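Local coordinates for protein putative alkaline phosphatase (Pseudomonas fluorescens, PDB 4F1V) that binds phosphate with high affinity in the periplasm and probably serves as the solute-binding part of the PstSACB ABC transporter for phosphate import, at residues Tyr15-Phe25 against Gln310-His318; Pro257-Trp268 against Trp341-Phe349. One frame throughout, in Å; residues are numbered along the deposited sequence. Where two conformers were deposited one is given.

Interaction 1. Residues Tyr15-Phe25 against Gln310-His318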
loop_
_atom_site.group_PDB
_atom_site.type_symbol
_atom_site.label_atom_id
_atom_site.label_comp_id
_atom_site.label_asym_id
_atom_site.label_seq_id
_atom_site.Cartn_x
_atom_site.Cartn_y
_atom_site.Cartn_z
ATOM N N TYR A 15 -2.449 -9.695 -7.070
ATOM C CA TYR A 15 -1.958 -11.019 -6.672
ATOM C C TYR A 15 -2.950 -12.109 -7.013
ATOM O O TYR A 15 -2.523 -13.288 -7.138
ATOM C CB TYR A 15 -1.644 -11.038 -5.144
ATOM C CG TYR A 15 -0.607 -10.001 -4.779
ATOM C CD1 TYR A 15 0.564 -9.785 -5.541
ATOM C CD2 TYR A 15 -0.771 -9.237 -3.649
ATOM C CE1 TYR A 15 1.456 -8.811 -5.208
ATOM C CE2 TYR A 15 0.142 -8.259 -3.275
ATOM C CZ TYR A 15 1.235 -8.019 -4.064
ATOM O OH TYR A 15 2.136 -7.021 -3.796
ATOM N N GLN A 16 -4.204 -11.763 -7.317
ATOM C CA GLN A 16 -5.198 -12.673 -7.822
ATOM C C GLN A 16 -5.275 -12.771 -9.343
ATOM O O GLN A 16 -6.068 -13.581 -9.844
ATOM C CB GLN A 16 -6.592 -12.297 -7.214
ATOM C CG GLN A 16 -6.564 -12.516 -5.740
ATOM C CD GLN A 16 -7.677 -11.820 -4.951
ATOM O OE1 GLN A 16 -8.494 -11.094 -5.555
ATOM N NE2 GLN A 16 -7.776 -12.008 -3.639
ATOM N N THR A 17 -4.533 -12.001 -10.035
ATOM C CA THR A 17 -4.433 -12.152 -11.522
ATOM C C THR A 17 -3.747 -13.489 -11.807
ATOM O O THR A 17 -2.654 -13.760 -11.271
ATOM C CB THR A 17 -3.709 -10.965 -12.097
ATOM O OG1 THR A 17 -4.466 -9.762 -11.943
ATOM C CG2 THR A 17 -3.441 -11.119 -13.584
ATOM N N SER A 18 -4.353 -14.301 -12.700
ATOM C CA SER A 18 -3.767 -15.597 -13.036
ATOM C C SER A 18 -2.332 -15.432 -13.406
ATOM O O SER A 18 -1.990 -14.547 -14.228
ATOM C CB SER A 18 -4.578 -16.213 -14.179
ATOM O OG SER A 18 -4.229 -17.571 -14.331
ATOM N N GLY A 19 -1.460 -16.303 -12.902
ATOM C CA GLY A 19 -0.057 -16.340 -13.232
ATOM C C GLY A 19 0.859 -15.391 -12.504
ATOM O O GLY A 19 2.064 -15.533 -12.608
ATOM N N VAL A 20 0.319 -14.415 -11.745
ATOM C CA VAL A 20 1.197 -13.482 -11.024
ATOM C C VAL A 20 1.935 -14.209 -9.877
ATOM O O VAL A 20 3.151 -14.052 -9.746
ATOM C CB VAL A 20 0.371 -12.279 -10.543
ATOM C CG1 VAL A 20 1.099 -11.442 -9.476
ATOM C CG2 VAL A 20 -0.061 -11.418 -11.701
ATOM N N LEU A 21 1.204 -14.966 -9.061
ATOM C CA LEU A 21 1.813 -15.886 -8.122
ATOM C C LEU A 21 2.128 -17.186 -8.893
ATOM O O LEU A 21 1.317 -17.636 -9.695
ATOM C CB LEU A 21 0.954 -16.172 -6.934
ATOM C CG LEU A 21 0.441 -14.933 -6.164
ATOM C CD1 LEU A 21 -0.432 -15.369 -5.026
ATOM C CD2 LEU A 21 1.597 -14.072 -5.697
ATOM N N THR A 22 3.284 -17.778 -8.622
ATOM C CA THR A 22 3.808 -18.907 -9.348
ATOM C C THR A 22 3.445 -20.251 -8.689
ATOM O O THR A 22 2.620 -20.316 -7.784
ATOM C CB THR A 22 5.321 -18.667 -9.544
ATOM O OG1 THR A 22 5.916 -18.364 -8.299
ATOM C CG2 THR A 22 5.604 -17.487 -10.448
ATOM N N ALA A 23 4.064 -21.336 -9.176
ATOM C CA ALA A 23 3.683 -22.671 -8.758
ATOM C C ALA A 23 3.824 -22.832 -7.260
ATOM O O ALA A 23 4.762 -22.401 -6.631
ATOM C CB ALA A 23 4.545 -23.723 -9.454
ATOM N N GLY A 24 2.821 -23.540 -6.687
ATOM C CA GLY A 24 2.829 -23.840 -5.272
ATOM C C GLY A 24 2.160 -22.809 -4.424
ATOM O O GLY A 24 1.940 -23.071 -3.233
ATOM N N PHE A 25 1.838 -21.612 -4.945
ATOM C CA PHE A 25 1.215 -20.542 -4.180
ATOM C C PHE A 25 -0.281 -20.712 -4.198
ATOM O O PHE A 25 -0.932 -20.750 -5.243
ATOM C CB PHE A 25 1.569 -19.159 -4.744
ATOM C CG PHE A 25 2.906 -18.622 -4.318
ATOM C CD1 PHE A 25 4.104 -19.243 -4.686
ATOM C CD2 PHE A 25 3.001 -17.449 -3.605
ATOM C CE1 PHE A 25 5.314 -18.721 -4.331
ATOM C CE2 PHE A 25 4.201 -16.931 -3.207
ATOM C CZ PHE A 25 5.385 -17.554 -3.562
ATOM N N GLN A 310 10.046 -22.791 -4.375
ATOM C CA GLN A 310 8.842 -22.115 -4.939
ATOM C C GLN A 310 8.873 -20.617 -4.599
ATOM O O GLN A 310 8.433 -19.792 -5.421
ATOM C CB GLN A 310 7.602 -22.802 -4.376
ATOM C CG GLN A 310 7.461 -24.182 -5.036
ATOM C CD GLN A 310 6.285 -24.966 -4.344
ATOM O OE1 GLN A 310 5.967 -24.792 -3.225
ATOM N NE2 GLN A 310 5.802 -25.919 -5.153
ATOM N N VAL A 311 9.335 -20.240 -3.400
ATOM C CA VAL A 311 9.436 -18.818 -3.075
ATOM C C VAL A 311 10.503 -18.150 -3.971
ATOM O O VAL A 311 10.248 -17.059 -4.513
ATOM C CB VAL A 311 9.758 -18.631 -1.571
ATOM C CG1 VAL A 311 10.161 -17.199 -1.286
ATOM C CG2 VAL A 311 8.581 -19.030 -0.711
ATOM N N ARG A 312 11.640 -18.809 -4.133
ATOM C CA ARG A 312 12.643 -18.241 -5.051
ATOM C C ARG A 312 12.042 -18.048 -6.440
ATOM O O ARG A 312 12.291 -17.008 -7.087
ATOM C CB ARG A 312 13.904 -19.154 -5.134
ATOM C CG ARG A 312 14.729 -19.159 -3.869
ATOM C CD ARG A 312 15.948 -20.043 -3.947
ATOM N NE ARG A 312 16.809 -19.673 -5.058
ATOM C CZ ARG A 312 17.648 -18.651 -5.090
ATOM N NH1 ARG A 312 17.856 -17.892 -3.967
ATOM N NH2 ARG A 312 18.317 -18.299 -6.194
ATOM N N ASP A 313 11.312 -19.023 -6.970
ATOM C CA ASP A 313 10.772 -18.916 -8.307
ATOM C C ASP A 313 9.786 -17.755 -8.425
ATOM O O ASP A 313 9.711 -17.100 -9.489
ATOM C CB ASP A 313 10.117 -20.236 -8.703
ATOM C CG ASP A 313 11.110 -21.402 -8.896
ATOM O OD1 ASP A 313 12.321 -21.104 -9.047
ATOM O OD2 ASP A 313 10.644 -22.552 -8.940
ATOM N N PHE A 314 9.032 -17.454 -7.373
ATOM C CA PHE A 314 8.178 -16.262 -7.394
ATOM C C PHE A 314 8.990 -14.975 -7.478
ATOM O O PHE A 314 8.702 -14.077 -8.294
ATOM C CB PHE A 314 7.264 -16.221 -6.174
ATOM C CG PHE A 314 6.493 -14.914 -6.062
ATOM C CD1 PHE A 314 5.589 -14.544 -7.064
ATOM C CD2 PHE A 314 6.705 -14.046 -4.997
ATOM C CE1 PHE A 314 4.941 -13.304 -6.979
ATOM C CE2 PHE A 314 6.097 -12.808 -4.946
ATOM C CZ PHE A 314 5.217 -12.424 -5.961
ATOM N N PHE A 315 10.050 -14.836 -6.667
ATOM C CA PHE A 315 10.891 -13.679 -6.759
ATOM C C PHE A 315 11.521 -13.548 -8.157
ATOM O O PHE A 315 11.663 -12.432 -8.678
ATOM C CB PHE A 315 11.990 -13.692 -5.668
ATOM C CG PHE A 315 11.537 -13.100 -4.337
ATOM C CD1 PHE A 315 12.109 -11.889 -3.868
ATOM C CD2 PHE A 315 10.587 -13.703 -3.531
ATOM C CE1 PHE A 315 11.738 -11.339 -2.696
ATOM C CE2 PHE A 315 10.161 -13.119 -2.353
ATOM C CZ PHE A 315 10.745 -11.950 -1.930
ATOM N N THR A 316 11.918 -14.676 -8.757
ATOM C CA THR A 316 12.523 -14.679 -10.091
ATOM C C THR A 316 11.555 -14.066 -11.112
ATOM O O THR A 316 11.984 -13.375 -12.037
ATOM C CB THR A 316 12.914 -16.098 -10.462
ATOM O OG1 THR A 316 14.004 -16.459 -9.599
ATOM C CG2 THR A 316 13.380 -16.233 -11.886
ATOM N N LYS A 317 10.275 -14.324 -10.979
ATOM C CA LYS A 317 9.249 -13.706 -11.829
ATOM C C LYS A 317 8.967 -12.245 -11.485
ATOM O O LYS A 317 9.019 -11.357 -12.355
ATOM C CB LYS A 317 7.979 -14.562 -11.829
ATOM C CG LYS A 317 6.950 -13.989 -12.789
ATOM C CD LYS A 317 5.827 -14.880 -13.131
ATOM C CE LYS A 317 5.087 -14.505 -14.408
ATOM N NZ LYS A 317 3.976 -15.466 -14.631
ATOM N N HIS A 318 8.607 -11.994 -10.231
ATOM C CA HIS A 318 8.133 -10.671 -9.837
ATOM C C HIS A 318 9.183 -9.606 -9.975
ATOM O O HIS A 318 8.870 -8.411 -10.183
ATOM C CB HIS A 318 7.585 -10.749 -8.396
ATOM C CG HIS A 318 6.575 -9.663 -8.088
ATOM N ND1 HIS A 318 5.413 -9.538 -8.794
ATOM C CD2 HIS A 318 6.623 -8.684 -7.130
ATOM C CE1 HIS A 318 4.741 -8.540 -8.266
ATOM N NE2 HIS A 318 5.427 -7.983 -7.244
HETATM O O HOH W 1 6.826 -20.837 -7.416
#
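Val-20 O and Thr-22 OG1 lie at the edge of the Phe-314 ring, with Val-20 O 3.4 Å from Phe-314 CE1. Leu-21 CD2 and Phe-25 CZ approach that ring obliquely. Phe-314 CZ in turn lies over one face of the His-318 ring. The Phe-25 and Phe-314 planes stand at 48°, and Phe-25 CZ comes 3.5 Å from Phe-314 CB. Gln-310 O sits at the edge of the Phe-25 ring, in its plane. Thr-22 points to the helix. Its OG1 stands between the backbone N and the carbonyl carbon (chi1 52°), close over Phe-314 CA, and gives its proton to a water 2.8 Å away. That water donates to Ala-23 O and Gln-310 O, so it ties the type II beta turn from Thr-22 to Phe-25 to the helix. Lys-317 runs out extended past the methyl of Thr-22. Lys-317 NZ donates to Gly-19 O at 2.8 Å, from above the carbonyl plane. Tyr-15 OH and His-318 NE2 both hydrogen-bond to Ser-90 OG. The loop after helix 12-15 thus lies along helix 305-318. Strand 291-299 packs against both, through Leu-296 on Tyr-15 and Phe-314 and Phe-298 on Phe-25 and Val-311.

Interaction 2. Residues Pro257-Trp268 against Trp341-Phe349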
loop_
_atom_site.group_PDB
_atom_site.type_symbol
_atom_site.label_atom_id
_atom_site.label_comp_id
_atom_site.label_asym_id
_atom_site.label_seq_id
_atom_site.Cartn_x
_atom_site.Cartn_y
_atom_site.Cartn_z
ATOM N N PRO A 257 17.428 0.984 -2.071
ATOM C CA PRO A 257 17.846 0.959 -0.654
ATOM C C PRO A 257 19.348 1.103 -0.527
ATOM O O PRO A 257 20.127 0.499 -1.275
ATOM C CB PRO A 257 17.400 -0.418 -0.230
ATOM C CG PRO A 257 16.165 -0.675 -1.074
ATOM C CD PRO A 257 16.612 -0.196 -2.445
ATOM N N ALA A 258 19.799 1.869 0.449
ATOM C CA ALA A 258 21.216 2.152 0.651
ATOM C C ALA A 258 21.992 0.829 0.919
ATOM O O ALA A 258 21.664 0.095 1.858
ATOM C CB ALA A 258 21.402 3.113 1.767
ATOM N N ALA A 259 23.053 0.630 0.170
ATOM C CA ALA A 259 23.800 -0.629 0.201
ATOM C C ALA A 259 24.182 -1.085 1.572
ATOM O O ALA A 259 24.007 -2.268 1.927
ATOM C CB ALA A 259 25.063 -0.490 -0.663
ATOM N N ALA A 260 24.739 -0.156 2.363
ATOM C CA ALA A 260 25.274 -0.575 3.662
ATOM C C ALA A 260 24.194 -0.917 4.672
ATOM O O ALA A 260 24.458 -1.468 5.759
ATOM C CB ALA A 260 26.126 0.535 4.255
ATOM N N ASP A 261 22.934 -0.613 4.378
ATOM C CA ASP A 261 21.779 -0.765 5.277
ATOM C C ASP A 261 20.880 -1.924 4.892
ATOM O O ASP A 261 19.861 -2.137 5.533
ATOM C CB ASP A 261 20.962 0.511 5.332
ATOM C CG ASP A 261 21.735 1.720 5.795
ATOM O OD1 ASP A 261 22.633 1.547 6.584
ATOM O OD2 ASP A 261 21.382 2.848 5.281
ATOM N N ARG A 262 21.270 -2.671 3.858
ATOM C CA ARG A 262 20.355 -3.683 3.261
ATOM C C ARG A 262 20.028 -4.840 4.200
ATOM O O ARG A 262 19.020 -5.499 3.961
ATOM C CB ARG A 262 20.867 -4.124 1.919
ATOM C CG ARG A 262 20.646 -3.066 0.847
ATOM C CD ARG A 262 21.290 -3.435 -0.473
ATOM N NE ARG A 262 21.168 -2.249 -1.367
ATOM C CZ ARG A 262 21.971 -2.075 -2.412
ATOM N NH1 ARG A 262 22.795 -2.988 -2.829
ATOM N NH2 ARG A 262 21.943 -0.896 -3.049
ATOM N N SER A 263 20.785 -5.056 5.279
ATOM C CA SER A 263 20.402 -6.115 6.212
ATOM C C SER A 263 19.273 -5.669 7.116
ATOM O O SER A 263 18.738 -6.488 7.887
ATOM C CB SER A 263 21.583 -6.580 7.041
ATOM O OG SER A 263 22.001 -5.570 7.945
ATOM N N ASN A 264 18.859 -4.408 7.068
ATOM C CA ASN A 264 17.757 -3.874 7.832
ATOM C C ASN A 264 16.507 -3.862 6.984
ATOM O O ASN A 264 16.426 -3.083 5.996
ATOM C CB ASN A 264 18.086 -2.443 8.275
ATOM C CG ASN A 264 17.016 -1.839 9.145
ATOM O OD1 ASN A 264 15.928 -2.417 9.334
ATOM N ND2 ASN A 264 17.296 -0.636 9.624
ATOM N N PRO A 265 15.485 -4.689 7.256
ATOM C CA PRO A 265 14.294 -4.670 6.423
ATOM C C PRO A 265 13.630 -3.294 6.300
ATOM O O PRO A 265 12.941 -2.998 5.306
ATOM C CB PRO A 265 13.341 -5.688 7.091
ATOM C CG PRO A 265 14.234 -6.577 7.879
ATOM C CD PRO A 265 15.417 -5.731 8.307
ATOM N N ASP A 266 13.723 -2.443 7.330
ATOM C CA ASP A 266 13.094 -1.129 7.219
ATOM C C ASP A 266 13.710 -0.299 6.072
ATOM O O ASP A 266 13.031 0.542 5.493
ATOM C CB ASP A 266 13.248 -0.373 8.545
ATOM C CG ASP A 266 12.524 0.963 8.557
ATOM O OD1 ASP A 266 13.185 2.016 8.463
ATOM O OD2 ASP A 266 11.283 0.925 8.686
ATOM N N ALA A 267 14.999 -0.521 5.745
ATOM C CA ALA A 267 15.676 0.272 4.731
ATOM C C ALA A 267 15.141 0.024 3.359
ATOM O O ALA A 267 15.427 0.810 2.425
ATOM C CB ALA A 267 17.145 0.018 4.800
ATOM N N TRP A 268 14.426 -1.079 3.132
ATOM C CA TRP A 268 13.992 -1.475 1.814
ATOM C C TRP A 268 12.717 -0.787 1.335
ATOM O O TRP A 268 12.445 -0.782 0.157
ATOM C CB TRP A 268 13.780 -2.996 1.800
ATOM C CG TRP A 268 15.117 -3.720 1.621
ATOM C CD1 TRP A 268 15.999 -4.086 2.612
ATOM C CD2 TRP A 268 15.738 -4.076 0.393
ATOM N NE1 TRP A 268 17.118 -4.646 2.061
ATOM C CE2 TRP A 268 17.026 -4.659 0.708
ATOM C CE3 TRP A 268 15.380 -3.990 -0.967
ATOM C CZ2 TRP A 268 17.885 -5.150 -0.286
ATOM C CZ3 TRP A 268 16.260 -4.447 -1.943
ATOM C CH2 TRP A 268 17.496 -5.000 -1.591
ATOM N N TRP A 341 15.843 -1.094 -9.753
ATOM C CA TRP A 341 15.223 -1.576 -8.500
ATOM C C TRP A 341 15.115 -3.097 -8.498
ATOM O O TRP A 341 15.454 -3.767 -7.531
ATOM C CB TRP A 341 13.847 -0.903 -8.299
ATOM C CG TRP A 341 13.852 0.198 -7.271
ATOM C CD1 TRP A 341 13.935 1.543 -7.483
ATOM C CD2 TRP A 341 13.692 -0.004 -5.863
ATOM N NE1 TRP A 341 13.876 2.195 -6.279
ATOM C CE2 TRP A 341 13.694 1.278 -5.253
ATOM C CE3 TRP A 341 13.550 -1.145 -5.025
ATOM C CZ2 TRP A 341 13.551 1.465 -3.899
ATOM C CZ3 TRP A 341 13.432 -0.963 -3.659
ATOM C CH2 TRP A 341 13.414 0.341 -3.101
ATOM N N LYS A 342 14.615 -3.653 -9.624
ATOM C CA LYS A 342 14.503 -5.122 -9.706
ATOM C C LYS A 342 15.870 -5.761 -9.488
ATOM O O LYS A 342 16.021 -6.779 -8.792
ATOM C CB LYS A 342 13.891 -5.565 -10.995
ATOM C CG LYS A 342 12.469 -5.193 -11.293
ATOM C CD LYS A 342 11.927 -5.930 -12.498
ATOM C CE LYS A 342 10.514 -5.689 -12.908
ATOM N NZ LYS A 342 10.292 -4.310 -13.480
ATOM N N ALA A 343 16.916 -5.198 -10.142
ATOM C CA ALA A 343 18.247 -5.788 -10.022
ATOM C C ALA A 343 18.769 -5.773 -8.600
ATOM O O ALA A 343 19.433 -6.723 -8.167
ATOM C CB ALA A 343 19.203 -5.072 -10.972
ATOM N N THR A 344 18.460 -4.705 -7.876
ATOM C CA THR A 344 18.866 -4.593 -6.456
ATOM C C THR A 344 18.165 -5.628 -5.631
ATOM O O THR A 344 18.784 -6.300 -4.750
ATOM C CB THR A 344 18.631 -3.164 -5.989
ATOM O OG1 THR A 344 19.381 -2.233 -6.748
ATOM C CG2 THR A 344 19.008 -2.973 -4.540
ATOM N N VAL A 345 16.858 -5.805 -5.787
ATOM C CA VAL A 345 16.134 -6.868 -5.079
ATOM C C VAL A 345 16.761 -8.235 -5.385
ATOM O O VAL A 345 16.975 -9.042 -4.453
ATOM C CB VAL A 345 14.630 -6.803 -5.446
ATOM C CG1 VAL A 345 13.901 -7.998 -4.828
ATOM C CG2 VAL A 345 14.014 -5.482 -4.942
ATOM N N ARG A 346 16.996 -8.544 -6.663
ATOM C CA ARG A 346 17.549 -9.848 -6.956
ATOM C C ARG A 346 18.935 -10.074 -6.346
ATOM O O ARG A 346 19.269 -11.152 -5.867
ATOM C CB ARG A 346 17.661 -10.071 -8.497
ATOM C CG ARG A 346 16.340 -10.068 -9.248
ATOM C CD ARG A 346 16.418 -10.661 -10.626
ATOM N NE ARG A 346 17.458 -10.055 -11.396
ATOM C CZ ARG A 346 17.312 -8.937 -12.133
ATOM N NH1 ARG A 346 18.385 -8.390 -12.801
ATOM N NH2 ARG A 346 16.147 -8.304 -12.219
ATOM N N ALA A 347 19.760 -9.011 -6.380
ATOM C CA ALA A 347 21.144 -9.156 -5.907
ATOM C C ALA A 347 21.193 -9.523 -4.429
ATOM O O ALA A 347 22.097 -10.274 -3.994
ATOM C CB ALA A 347 21.940 -7.881 -6.148
ATOM N N SER A 348 20.274 -9.017 -3.649
ATOM C CA SER A 348 20.225 -9.362 -2.218
ATOM C C SER A 348 19.498 -10.682 -1.935
ATOM O O SER A 348 19.976 -11.513 -1.151
ATOM C CB SER A 348 19.580 -8.236 -1.378
ATOM O OG SER A 348 20.411 -7.102 -1.280
ATOM N N PHE A 349 18.310 -10.856 -2.519
ATOM C CA PHE A 349 17.392 -11.891 -2.079
ATOM C C PHE A 349 17.385 -13.134 -2.954
ATOM O O PHE A 349 16.862 -14.173 -2.508
ATOM C CB PHE A 349 15.970 -11.312 -1.855
ATOM C CG PHE A 349 16.009 -10.207 -0.850
ATOM C CD1 PHE A 349 15.642 -8.898 -1.161
ATOM C CD2 PHE A 349 16.447 -10.429 0.480
ATOM C CE1 PHE A 349 15.746 -7.879 -0.284
ATOM C CE2 PHE A 349 16.542 -9.391 1.378
ATOM C CZ PHE A 349 16.151 -8.099 1.010
HETATM O O HOH W 2 21.948 -1.461 -5.931
#
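Phe-349 points its ring edge at one face of the Trp-268 indole: Phe-349 CE1 comes 3.5 Å from Trp-268 CZ2, with the planes at 55°. Pro-257 CG, on the same loop as Trp-268, covers the opposite face. Ser-348 OG and Thr-344 O lie at the indole edge, in plane, with Ser-348 OG 3.3 Å from Trp-268 CZ2. In one of its two conformers Pro-257 also turns its CD over the face of Trp-341, a CH-pi contact 3.7 Å from the centroid of the six-membered ring. Thr-344 OG1 sits beside its backbone N (chi1 -60°), which turns Thr-344 CG2 over the centre of the guanidinium, 3.8 Å from Arg-262 CZ. Ala-259 CA covers the other face of that group.

The second shell fixes these groups. Trp-268 NE1 donates to Arg-262 O at 2.8 Å, in the carbonyl plane and on a lone pair. Arg-262 NE and NH2 both grip Pro-257 O side-on, each at 2.9 Å. Trp-341 NE1 bonds to Val-254 O, and Thr-344 OG1 to Ala-340 O. With an alanine at Trp-268 the space between Pro-257 CG and the Phe-349 ring would probably go unfilled, and Arg-262 O would lose its indole donor. The loop, turned by a type I beta turn from Asp-261 to Asn-264 and an Asx turn at Asn-264, packs on helix 339-349 through an edge-to-face pair and a proline CH-pi contact.

Overall arrangement
The segments alternate along the chain: 15-25, 257-268, 310-318, then 341-349. The two contacts therefore interlock in sequence. Their centres are about 20 Å apart, and each lies about 19 Å from the centre of the chain. Each packs a loop on a helix, 305-318 in interaction 1 and 339-349 in interaction 2. The helices touch where Arg-312 NH1 nears Phe-349 O and His-318 O nears Lys-342 CE. Both contacts border the five-stranded mixed sheet of this Venus-flytrap protein, interaction 1 at strand 291-299 and interaction 2 at strand 85-94. Interaction 1 joins an early segment to a late one; interaction 2 joins two late ones. Tyr-15 of interaction 1 has its side chain about 9 Å from the bound hydrogenphosphate.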